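Local coordinates for protein VP2 (Primate bocaparvovirus 1, PDB 7L0Y) that self-assembles as the structural coat protein of the T=1 icosahedral capsid of human bocavirus 1, a shell built from sixty copies, at residues A[24-29]-A[88-93]; A[47-52]-A[199-204]; A[73-78]-A[144-149]. One frame throughout, in Å; residues are numbered along the deposited sequence.

Interaction 1 of 3, residues A[24-29]-A[88-93]; sequences SHFSDK and WQRLTN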
loop_
_atom_site.group_PDB
_atom_site.type_symbol
_atom_site.label_atom_id
_atom_site.label_comp_id
_atom_site.label_asym_id
_atom_site.label_seq_id
_atom_site.Cartn_x
_atom_site.Cartn_y
_atom_site.Cartn_z
ATOM N N SER A 24 -59.924 10.625 70.723
ATOM C CA SER A 24 -60.214 11.231 69.443
ATOM C C SER A 24 -59.064 12.122 69.021
ATOM O O SER A 24 -58.304 12.621 69.849
ATOM C CB SER A 24 -61.486 12.041 69.500
ATOM O OG SER A 24 -61.324 13.100 70.412
ATOM N N HIS A 25 -58.941 12.306 67.717
ATOM C CA HIS A 25 -58.035 13.280 67.145
ATOM C C HIS A 25 -58.838 14.232 66.277
ATOM O O HIS A 25 -59.558 13.796 65.377
ATOM C CB HIS A 25 -56.941 12.604 66.326
ATOM C CG HIS A 25 -55.951 13.565 65.760
ATOM N ND1 HIS A 25 -55.126 14.331 66.554
ATOM C CD2 HIS A 25 -55.684 13.923 64.484
ATOM C CE1 HIS A 25 -54.378 15.103 65.789
ATOM N NE2 HIS A 25 -54.697 14.876 64.529
ATOM N N PHE A 26 -58.720 15.522 66.549
ATOM C CA PHE A 26 -59.404 16.555 65.786
ATOM C C PHE A 26 -58.452 17.213 64.807
ATOM O O PHE A 26 -57.281 17.440 65.115
ATOM C CB PHE A 26 -59.998 17.616 66.707
ATOM C CG PHE A 26 -61.188 17.156 67.461
ATOM C CD1 PHE A 26 -62.453 17.390 66.975
ATOM C CD2 PHE A 26 -61.045 16.453 68.633
ATOM C CE1 PHE A 26 -63.551 16.968 67.654
ATOM C CE2 PHE A 26 -62.140 16.021 69.315
ATOM C CZ PHE A 26 -63.397 16.277 68.825
ATOM N N SER A 27 -58.968 17.513 63.625
ATOM C CA SER A 27 -58.239 18.228 62.596
ATOM C C SER A 27 -59.209 19.189 61.929
ATOM O O SER A 27 -60.349 19.349 62.366
ATOM C CB SER A 27 -57.616 17.260 61.591
ATOM O OG SER A 27 -56.997 17.952 60.530
ATOM N N ASP A 28 -58.746 19.844 60.870
ATOM C CA ASP A 28 -59.640 20.703 60.108
ATOM C C ASP A 28 -60.575 19.884 59.235
ATOM O O ASP A 28 -61.783 20.142 59.194
ATOM C CB ASP A 28 -58.839 21.696 59.271
ATOM C CG ASP A 28 -58.346 22.871 60.084
ATOM O OD1 ASP A 28 -58.879 23.077 61.190
ATOM O OD2 ASP A 28 -57.445 23.600 59.616
ATOM N N LYS A 29 -60.035 18.920 58.495
ATOM C CA LYS A 29 -60.863 18.127 57.603
ATOM C C LYS A 29 -61.331 16.810 58.195
ATOM O O LYS A 29 -62.248 16.200 57.640
ATOM C CB LYS A 29 -60.111 17.842 56.299
ATOM C CG LYS A 29 -60.298 18.904 55.236
ATOM C CD LYS A 29 -59.670 20.215 55.650
ATOM C CE LYS A 29 -59.887 21.286 54.601
ATOM N NZ LYS A 29 -59.297 22.593 55.005
ATOM N N TRP A 88 -67.845 15.602 71.725
ATOM C CA TRP A 88 -69.084 16.028 71.098
ATOM C C TRP A 88 -69.251 17.534 71.187
ATOM O O TRP A 88 -69.674 18.177 70.223
ATOM C CB TRP A 88 -70.263 15.322 71.752
ATOM C CG TRP A 88 -71.557 15.705 71.155
ATOM C CD1 TRP A 88 -72.453 16.579 71.652
ATOM C CD2 TRP A 88 -72.103 15.217 69.935
ATOM N NE1 TRP A 88 -73.526 16.677 70.824
ATOM C CE2 TRP A 88 -73.336 15.845 69.757
ATOM C CE3 TRP A 88 -71.669 14.302 68.977
ATOM C CZ2 TRP A 88 -74.144 15.594 68.661
ATOM C CZ3 TRP A 88 -72.469 14.055 67.896
ATOM C CH2 TRP A 88 -73.693 14.696 67.744
ATOM N N GLN A 89 -68.944 18.108 72.347
ATOM C CA GLN A 89 -68.952 19.556 72.498
ATOM C C GLN A 89 -68.059 20.211 71.465
ATOM O O GLN A 89 -68.444 21.186 70.821
ATOM C CB GLN A 89 -68.465 19.939 73.887
ATOM C CG GLN A 89 -68.719 21.379 74.271
ATOM C CD GLN A 89 -67.941 21.771 75.491
ATOM O OE1 GLN A 89 -67.076 21.029 75.932
ATOM N NE2 GLN A 89 -68.267 22.908 76.073
ATOM N N ARG A 90 -66.856 19.687 71.300
ATOM C CA ARG A 90 -65.920 20.285 70.368
ATOM C C ARG A 90 -66.413 20.148 68.940
ATOM O O ARG A 90 -66.217 21.045 68.119
ATOM C CB ARG A 90 -64.556 19.635 70.531
ATOM C CG ARG A 90 -63.481 20.342 69.796
ATOM C CD ARG A 90 -62.178 19.738 70.137
ATOM N NE ARG A 90 -61.089 20.584 69.705
ATOM C CZ ARG A 90 -59.834 20.399 70.068
ATOM N NH1 ARG A 90 -59.527 19.382 70.853
ATOM N NH2 ARG A 90 -58.893 21.231 69.654
ATOM N N LEU A 91 -67.060 19.030 68.632
ATOM C CA LEU A 91 -67.603 18.828 67.299
ATOM C C LEU A 91 -68.704 19.832 66.998
ATOM O O LEU A 91 -68.719 20.449 65.931
ATOM C CB LEU A 91 -68.131 17.406 67.181
ATOM C CG LEU A 91 -68.707 16.971 65.843
ATOM C CD1 LEU A 91 -67.601 16.850 64.833
ATOM C CD2 LEU A 91 -69.468 15.687 66.004
ATOM N N THR A 92 -69.637 20.009 67.925
ATOM C CA THR A 92 -70.775 20.875 67.672
ATOM C C THR A 92 -70.451 22.347 67.851
ATOM O O THR A 92 -71.192 23.192 67.348
ATOM C CB THR A 92 -71.948 20.489 68.575
ATOM O OG1 THR A 92 -71.543 20.550 69.944
ATOM C CG2 THR A 92 -72.421 19.094 68.259
ATOM N N ASN A 93 -69.384 22.680 68.566
ATOM C CA ASN A 93 -68.976 24.076 68.632
ATOM C C ASN A 93 -68.128 24.487 67.437
ATOM O O ASN A 93 -68.234 25.623 66.973
ATOM C CB ASN A 93 -68.231 24.354 69.934
ATOM C CG ASN A 93 -69.159 24.459 71.122
ATOM O OD1 ASN A 93 -70.341 24.734 70.969
ATOM N ND2 ASN A 93 -68.624 24.264 72.311
#
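Phe26, at the end of strand 23-26, meets helix 85-94 where its backbone lies nearest, with the CA atoms of Phe26 and Leu91 8.6 Å apart. That separation leaves room for a layer of side chains, and no hydrogen bond crosses between the two segments. The pair belongs to a parvovirus jelly-roll coat protein: the short strand 23-26, paired antiparallel with strand 30-42 of the jelly roll and probably the one called betaA in parvoviruses, lies against the helix that precedes the long strand 95-118. Most of the contact is a CH-pi interaction between Phe26 and Arg90. Arg90 starts with CG anti to its own backbone N (chi1 -170°) and stays extended from CG to NE, a shape that carries its aliphatic part across the phenyl ring. CD comes to rest 3.6 Å from the centroid of the Phe26 ring and only 4° off the normal, while Arg90 CB stays near the rim, 3.9 Å from Phe26 CZ. Farther out, the guanidinium turns one of its own faces to the CB and CG end of Phe26, its plane tilted 25° from the ring. The polar end of Arg90 is directed across the subunit boundary: NH2 donates to the carbonyl oxygen of Tyr463 of a neighbouring subunit, whose ring also makes a cation-pi contact with it. Asp28 lies close to its own counterpart in that subunit, consistent with a position beside the icosahedral twofold axis. Leu91 adds a smaller part, its backbone N 4.2 Å from Phe26 CE1, and its side chain packs on Phe98. One turn of the helix is fastened twice at a single acceptor: Thr92 N, at 2.9 Å, and Thr92 OG1, at 3.0 Å, reach Trp88 O from opposite faces of its carbonyl plane.

Interaction 2 of 3, residues A[47-52]-A[199-204]; sequences HLYKTE and FFLLEN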
loop_
_atom_site.group_PDB
_atom_site.type_symbol
_atom_site.label_atom_id
_atom_site.label_comp_id
_atom_site.label_asym_id
_atom_site.label_seq_id
_atom_site.Cartn_x
_atom_site.Cartn_y
_atom_site.Cartn_z
ATOM N N HIS A 47 -79.419 -22.474 72.450
ATOM C CA HIS A 47 -78.959 -22.855 71.116
ATOM C C HIS A 47 -80.100 -23.213 70.176
ATOM O O HIS A 47 -79.916 -23.982 69.236
ATOM C CB HIS A 47 -77.958 -24.008 71.180
ATOM C CG HIS A 47 -76.672 -23.653 71.849
ATOM N ND1 HIS A 47 -75.737 -22.830 71.264
ATOM C CD2 HIS A 47 -76.169 -24.001 73.055
ATOM C CE1 HIS A 47 -74.707 -22.694 72.077
ATOM N NE2 HIS A 47 -74.944 -23.395 73.169
ATOM N N LEU A 48 -81.281 -22.653 70.387
ATOM C CA LEU A 48 -82.422 -22.979 69.553
ATOM C C LEU A 48 -82.925 -21.747 68.820
ATOM O O LEU A 48 -82.767 -20.615 69.270
ATOM C CB LEU A 48 -83.558 -23.593 70.376
ATOM C CG LEU A 48 -83.278 -24.986 70.925
ATOM C CD1 LEU A 48 -84.407 -25.421 71.812
ATOM C CD2 LEU A 48 -83.099 -25.951 69.778
ATOM N N TYR A 49 -83.524 -21.990 67.666
ATOM C CA TYR A 49 -84.413 -21.042 67.018
ATOM C C TYR A 49 -85.831 -21.333 67.469
ATOM O O TYR A 49 -86.329 -22.441 67.276
ATOM C CB TYR A 49 -84.315 -21.137 65.501
ATOM C CG TYR A 49 -83.075 -20.546 64.905
ATOM C CD1 TYR A 49 -83.084 -19.265 64.402
ATOM C CD2 TYR A 49 -81.894 -21.257 64.859
ATOM C CE1 TYR A 49 -81.974 -18.723 63.845
ATOM C CE2 TYR A 49 -80.770 -20.715 64.311
ATOM C CZ TYR A 49 -80.817 -19.445 63.804
ATOM O OH TYR A 49 -79.703 -18.882 63.246
ATOM N N LYS A 50 -86.465 -20.347 68.081
ATOM C CA LYS A 50 -87.823 -20.468 68.571
ATOM C C LYS A 50 -88.661 -19.387 67.915
ATOM O O LYS A 50 -88.142 -18.369 67.466
ATOM C CB LYS A 50 -87.881 -20.313 70.091
ATOM C CG LYS A 50 -87.074 -21.333 70.842
ATOM C CD LYS A 50 -87.007 -20.993 72.310
ATOM C CE LYS A 50 -86.148 -21.987 73.052
ATOM N NZ LYS A 50 -85.981 -21.618 74.481
ATOM N N THR A 51 -89.965 -19.610 67.860
ATOM C CA THR A 51 -90.909 -18.565 67.502
ATOM C C THR A 51 -91.821 -18.320 68.691
ATOM O O THR A 51 -91.914 -19.159 69.585
ATOM C CB THR A 51 -91.724 -18.926 66.265
ATOM O OG1 THR A 51 -92.430 -20.144 66.499
ATOM C CG2 THR A 51 -90.820 -19.090 65.055
ATOM N N GLU A 52 -92.427 -17.146 68.744
ATOM C CA GLU A 52 -93.353 -16.805 69.813
ATOM C C GLU A 52 -94.470 -15.980 69.215
ATOM O O GLU A 52 -94.212 -15.085 68.409
ATOM C CB GLU A 52 -92.672 -16.017 70.937
ATOM C CG GLU A 52 -91.593 -16.776 71.678
ATOM C CD GLU A 52 -90.249 -16.693 70.987
ATOM O OE1 GLU A 52 -90.152 -16.021 69.942
ATOM O OE2 GLU A 52 -89.290 -17.315 71.484
ATOM N N PHE A 199 -88.223 -17.766 56.969
ATOM C CA PHE A 199 -87.467 -18.195 58.127
ATOM C C PHE A 199 -85.994 -18.053 57.813
ATOM O O PHE A 199 -85.542 -18.449 56.740
ATOM C CB PHE A 199 -87.841 -19.617 58.529
ATOM C CG PHE A 199 -86.995 -20.167 59.609
ATOM C CD1 PHE A 199 -86.847 -19.479 60.790
ATOM C CD2 PHE A 199 -86.451 -21.423 59.503
ATOM C CE1 PHE A 199 -86.075 -19.981 61.792
ATOM C CE2 PHE A 199 -85.701 -21.941 60.516
ATOM C CZ PHE A 199 -85.517 -21.218 61.665
ATOM N N PHE A 200 -85.263 -17.447 58.730
ATOM C CA PHE A 200 -83.872 -17.109 58.515
ATOM C C PHE A 200 -83.008 -17.772 59.567
ATOM O O PHE A 200 -83.284 -17.693 60.764
ATOM C CB PHE A 200 -83.665 -15.607 58.535
ATOM C CG PHE A 200 -84.353 -14.903 57.428
ATOM C CD1 PHE A 200 -83.763 -14.806 56.187
ATOM C CD2 PHE A 200 -85.600 -14.352 57.616
ATOM C CE1 PHE A 200 -84.393 -14.166 55.167
ATOM C CE2 PHE A 200 -86.235 -13.710 56.594
ATOM C CZ PHE A 200 -85.632 -13.616 55.368
ATOM N N LEU A 201 -81.978 -18.435 59.091
ATOM C CA LEU A 201 -80.966 -19.076 59.898
ATOM C C LEU A 201 -79.657 -18.408 59.556
ATOM O O LEU A 201 -79.314 -18.293 58.381
ATOM C CB LEU A 201 -80.881 -20.556 59.574
ATOM C CG LEU A 201 -82.156 -21.318 59.854
ATOM C CD1 LEU A 201 -82.097 -22.703 59.256
ATOM C CD2 LEU A 201 -82.257 -21.396 61.331
ATOM N N LEU A 202 -78.923 -17.962 60.564
ATOM C CA LEU A 202 -77.655 -17.343 60.233
ATOM C C LEU A 202 -76.649 -18.374 59.747
ATOM O O LEU A 202 -75.702 -18.015 59.048
ATOM C CB LEU A 202 -77.106 -16.567 61.426
ATOM C CG LEU A 202 -77.765 -15.226 61.775
ATOM C CD1 LEU A 202 -77.993 -14.426 60.523
ATOM C CD2 LEU A 202 -79.095 -15.436 62.450
ATOM N N GLU A 203 -76.856 -19.648 60.077
ATOM C CA GLU A 203 -76.019 -20.776 59.680
ATOM C C GLU A 203 -76.029 -21.019 58.190
ATOM O O GLU A 203 -75.208 -21.784 57.688
ATOM C CB GLU A 203 -76.486 -22.029 60.414
ATOM C CG GLU A 203 -76.209 -22.006 61.907
ATOM C CD GLU A 203 -77.164 -21.122 62.684
ATOM O OE1 GLU A 203 -78.016 -20.465 62.065
ATOM O OE2 GLU A 203 -77.056 -21.075 63.922
ATOM N N ASN A 204 -76.943 -20.381 57.485
ATOM C CA ASN A 204 -77.088 -20.466 56.046
ATOM C C ASN A 204 -75.996 -19.708 55.305
ATOM O O ASN A 204 -76.016 -19.672 54.075
ATOM C CB ASN A 204 -78.472 -19.932 55.680
ATOM C CG ASN A 204 -78.953 -20.418 54.348
ATOM O OD1 ASN A 204 -78.621 -21.520 53.921
ATOM N ND2 ASN A 204 -79.757 -19.606 53.685
#
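Tyr49, just ahead of strand 50-53, faces the loop that follows helix 189-195, with its CA 8.2 Å from the CA of Leu201. Here a single aromatic residue spans the gap and is held in different ways along its length. Its CG lies beside the backbone N (chi1 -74°), which sends the ring across to Leu201 and Glu203. Leu201 CD2 sits over the middle of one ring face, 3.4 Å from the centroid, in a CH-pi contact. Phe199 brings its edge toward the face of Tyr49 in an offset edge-to-face pair, with centroids 5.7 Å apart and planes at 89°. The far end of Tyr49 is polar: its hydroxyl donates to Glu203 OE1 over 2.6 Å and is received on the syn lone pair of OE1, the side of the other oxygen, with the carboxylate turned 68° from the ring plane. Glu203 OE2 accepts from Trp71 NE1, so each carboxylate oxygen has its own donor. Leu202 CD2 flanks the phenol, 3.6 Å from Tyr49 OH. Tyr49 sits at the start of strand 50-53, which pairs with strand 65-69, and the contact is buried. Trp71 of strand 71-74 backs both Tyr49 and Leu202, Tyr169 and Tyr167 of strand 161-169 pack on Phe199 and Leu202 respectively, and Tyr159 of a neighbouring subunit meets the Tyr49 ring.

Interaction 3 of 3, residues A[73-78]-A[144-149]; sequences YFNFNQ and NASHPW
Tyr73, Ser146 and Ala145 supply most of the surface hidden here, and they show how an irregular loop can be fitted against a strand and the residues that follow it without any backbone pairing between the two. Tyr73 holds its CG between the backbone N and the carbonyl carbon (chi1 63°), which turns the ring toward the loop. Ala145 lies over one face of that ring. Its methyl carbon CB is displaced toward the rim near CG, 3.5 Å from Tyr73 CG and 16° off the normal at the centroid, giving a CH-pi contact, while Ala145 O approaches the phenol end, 3.6 Å from Tyr73 CZ. Ser146 CB adds an oblique touch at 4.1 Å from Tyr73 CE1. The hydroxyl of Tyr73 has its hydrogen-bond partner beyond the contact, in Asp152 OD2.

Two residues along, Ser146 OG, extended anti to the backbone N (chi1 176°), lies against the Asn75 amide, 2.9 Å from Asn75 OD1. The same amide oxygen accepts a weak bond from Asn77 N at 3.4 Å. On the other segment, His147 ND1 donates to Pro148 O over 3.1 Å, in the carbonyl plane and on a lone pair, although that oxygen lies 32° out of the His147 ring plane.

Phe74 and Phe76 point away from the loop, Phe74 packing on Phe39, Leu164, Ile425 and Val452, whereas Tyr73 and Ala145 both touch Thr424 and Tyr167, and Val244 of a neighbouring subunit packs on Tyr73. Such a division, with apolar rings turned to the strands of the core and the other side meeting a connecting loop, belongs to the viral jelly roll, in which long loops between strands cover the barrel and build the contacts between subunits.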
loop_
_atom_site.group_PDB
_atom_site.type_symbol
_atom_site.label_atom_id
_atom_site.label_comp_id
_atom_site.label_asym_id
_atom_site.label_seq_id
_atom_site.Cartn_x
_atom_site.Cartn_y
_atom_site.Cartn_z
ATOM N N TYR A 73 -75.683 -9.785 68.735
ATOM C CA TYR A 73 -75.171 -8.864 67.736
ATOM C C TYR A 73 -74.611 -7.618 68.398
ATOM O O TYR A 73 -74.948 -7.281 69.529
ATOM C CB TYR A 73 -76.264 -8.489 66.732
ATOM C CG TYR A 73 -77.414 -7.753 67.353
ATOM C CD1 TYR A 73 -77.453 -6.371 67.356
ATOM C CD2 TYR A 73 -78.445 -8.439 67.965
ATOM C CE1 TYR A 73 -78.484 -5.703 67.927
ATOM C CE2 TYR A 73 -79.480 -7.776 68.542
ATOM C CZ TYR A 73 -79.499 -6.410 68.522
ATOM O OH TYR A 73 -80.545 -5.740 69.098
ATOM N N PHE A 74 -73.741 -6.940 67.658
ATOM C CA PHE A 74 -73.190 -5.648 68.028
ATOM C C PHE A 74 -74.018 -4.533 67.413
ATOM O O PHE A 74 -74.340 -4.570 66.224
ATOM C CB PHE A 74 -71.739 -5.520 67.570
ATOM C CG PHE A 74 -70.801 -6.437 68.272
ATOM C CD1 PHE A 74 -70.222 -6.068 69.460
ATOM C CD2 PHE A 74 -70.501 -7.674 67.752
ATOM C CE1 PHE A 74 -69.379 -6.916 70.127
ATOM C CE2 PHE A 74 -69.642 -8.518 68.411
ATOM C CZ PHE A 74 -69.077 -8.137 69.597
ATOM N N ASN A 75 -74.361 -3.543 68.226
ATOM C CA ASN A 75 -75.072 -2.356 67.770
ATOM C C ASN A 75 -74.233 -1.123 68.068
ATOM O O ASN A 75 -74.066 -0.742 69.229
ATOM C CB ASN A 75 -76.437 -2.252 68.432
ATOM C CG ASN A 75 -77.251 -1.122 67.881
ATOM O OD1 ASN A 75 -77.077 -0.723 66.736
ATOM N ND2 ASN A 75 -78.150 -0.595 68.688
ATOM N N PHE A 76 -73.713 -0.497 67.021
ATOM C CA PHE A 76 -72.906 0.706 67.145
ATOM C C PHE A 76 -73.678 1.987 66.885
ATOM O O PHE A 76 -73.067 3.052 66.831
ATOM C CB PHE A 76 -71.705 0.626 66.214
ATOM C CG PHE A 76 -70.761 -0.455 66.575
ATOM C CD1 PHE A 76 -69.787 -0.243 67.523
ATOM C CD2 PHE A 76 -70.876 -1.703 66.005
ATOM C CE1 PHE A 76 -68.927 -1.245 67.866
ATOM C CE2 PHE A 76 -70.024 -2.703 66.349
ATOM C CZ PHE A 76 -69.048 -2.477 67.279
ATOM N N ASN A 77 -74.995 1.924 66.707
ATOM C CA ASN A 77 -75.700 3.062 66.134
ATOM C C ASN A 77 -76.168 4.005 67.243
ATOM O O ASN A 77 -77.254 3.881 67.809
ATOM C CB ASN A 77 -76.862 2.547 65.305
ATOM C CG ASN A 77 -77.522 3.612 64.498
ATOM O OD1 ASN A 77 -76.893 4.580 64.100
ATOM N ND2 ASN A 77 -78.799 3.438 64.240
ATOM N N GLN A 78 -75.352 5.031 67.462
ATOM C CA GLN A 78 -75.623 6.143 68.357
ATOM C C GLN A 78 -74.367 6.998 68.398
ATOM O O GLN A 78 -73.272 6.489 68.178
ATOM C CB GLN A 78 -76.005 5.660 69.760
ATOM C CG GLN A 78 -76.421 6.749 70.703
ATOM C CD GLN A 78 -77.029 6.221 71.963
ATOM O OE1 GLN A 78 -77.359 5.048 72.055
ATOM N NE2 GLN A 78 -77.150 7.077 72.966
ATOM N N ASN A 144 -82.785 -7.017 59.747
ATOM C CA ASN A 144 -81.920 -6.146 60.525
ATOM C C ASN A 144 -81.981 -6.520 61.996
ATOM O O ASN A 144 -83.049 -6.810 62.537
ATOM C CB ASN A 144 -82.315 -4.688 60.344
ATOM C CG ASN A 144 -83.733 -4.424 60.757
ATOM O OD1 ASN A 144 -84.563 -5.325 60.748
ATOM N ND2 ASN A 144 -84.009 -3.202 61.177
ATOM N N ALA A 145 -80.822 -6.518 62.643
ATOM C CA ALA A 145 -80.775 -6.868 64.052
ATOM C C ALA A 145 -81.220 -5.711 64.917
ATOM O O ALA A 145 -81.898 -5.912 65.927
ATOM C CB ALA A 145 -79.367 -7.301 64.437
ATOM N N SER A 146 -80.865 -4.500 64.528
ATOM C CA SER A 146 -81.031 -3.341 65.372
ATOM C C SER A 146 -82.043 -2.395 64.756
ATOM O O SER A 146 -82.238 -2.353 63.541
ATOM C CB SER A 146 -79.704 -2.624 65.585
ATOM O OG SER A 146 -79.898 -1.453 66.342
ATOM N N HIS A 147 -82.687 -1.642 65.627
ATOM C CA HIS A 147 -83.627 -0.603 65.275
ATOM C C HIS A 147 -83.235 0.645 66.042
ATOM O O HIS A 147 -82.734 0.548 67.163
ATOM C CB HIS A 147 -85.054 -1.043 65.621
ATOM C CG HIS A 147 -86.115 -0.130 65.109
ATOM N ND1 HIS A 147 -86.609 0.924 65.844
ATOM C CD2 HIS A 147 -86.757 -0.093 63.920
ATOM C CE1 HIS A 147 -87.525 1.557 65.138
ATOM N NE2 HIS A 147 -87.634 0.962 63.966
ATOM N N PRO A 148 -83.387 1.822 65.448
ATOM C CA PRO A 148 -82.989 3.044 66.148
ATOM C C PRO A 148 -83.680 3.176 67.495
ATOM O O PRO A 148 -84.799 2.705 67.693
ATOM C CB PRO A 148 -83.414 4.151 65.185
ATOM C CG PRO A 148 -83.332 3.511 63.856
ATOM C CD PRO A 148 -83.757 2.091 64.048
ATOM N N TRP A 149 -82.981 3.823 68.425
ATOM C CA TRP A 149 -83.412 4.065 69.800
ATOM C C TRP A 149 -83.506 2.801 70.636
ATOM O O TRP A 149 -84.234 2.771 71.626
ATOM C CB TRP A 149 -84.753 4.801 69.849
ATOM C CG TRP A 149 -84.691 6.155 69.280
ATOM C CD1 TRP A 149 -85.102 6.543 68.049
ATOM C CD2 TRP A 149 -84.145 7.307 69.905
ATOM N NE1 TRP A 149 -84.869 7.877 67.873
ATOM C CE2 TRP A 149 -84.278 8.371 69.003
ATOM C CE3 TRP A 149 -83.564 7.548 71.150
ATOM C CZ2 TRP A 149 -83.847 9.649 69.300
ATOM C CZ3 TRP A 149 -83.138 8.815 71.440
ATOM C CH2 TRP A 149 -83.281 9.850 70.526
#

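The three contacts run through one subunit from an edge probably beside a twofold axis to the opposite side of the chain's centre. Interaction 3 lies innermost, its centre about 7 Å from that of the chain, and is flanked by interaction 1, with centres about 24 Å apart, and interaction 2, with centres about 19 Å apart; nearest atoms are about 7 Å and 8 Å away respectively. Interactions 1 and 2 are separated by about 43 Å between centres. In sequence, interaction 3 is nested within the loop closed by 47-52 and 199-204, whereas interaction 1 crosses both others. Interactions 2 and 3 border the same neighbouring subunit, while interaction 1 faces a different one.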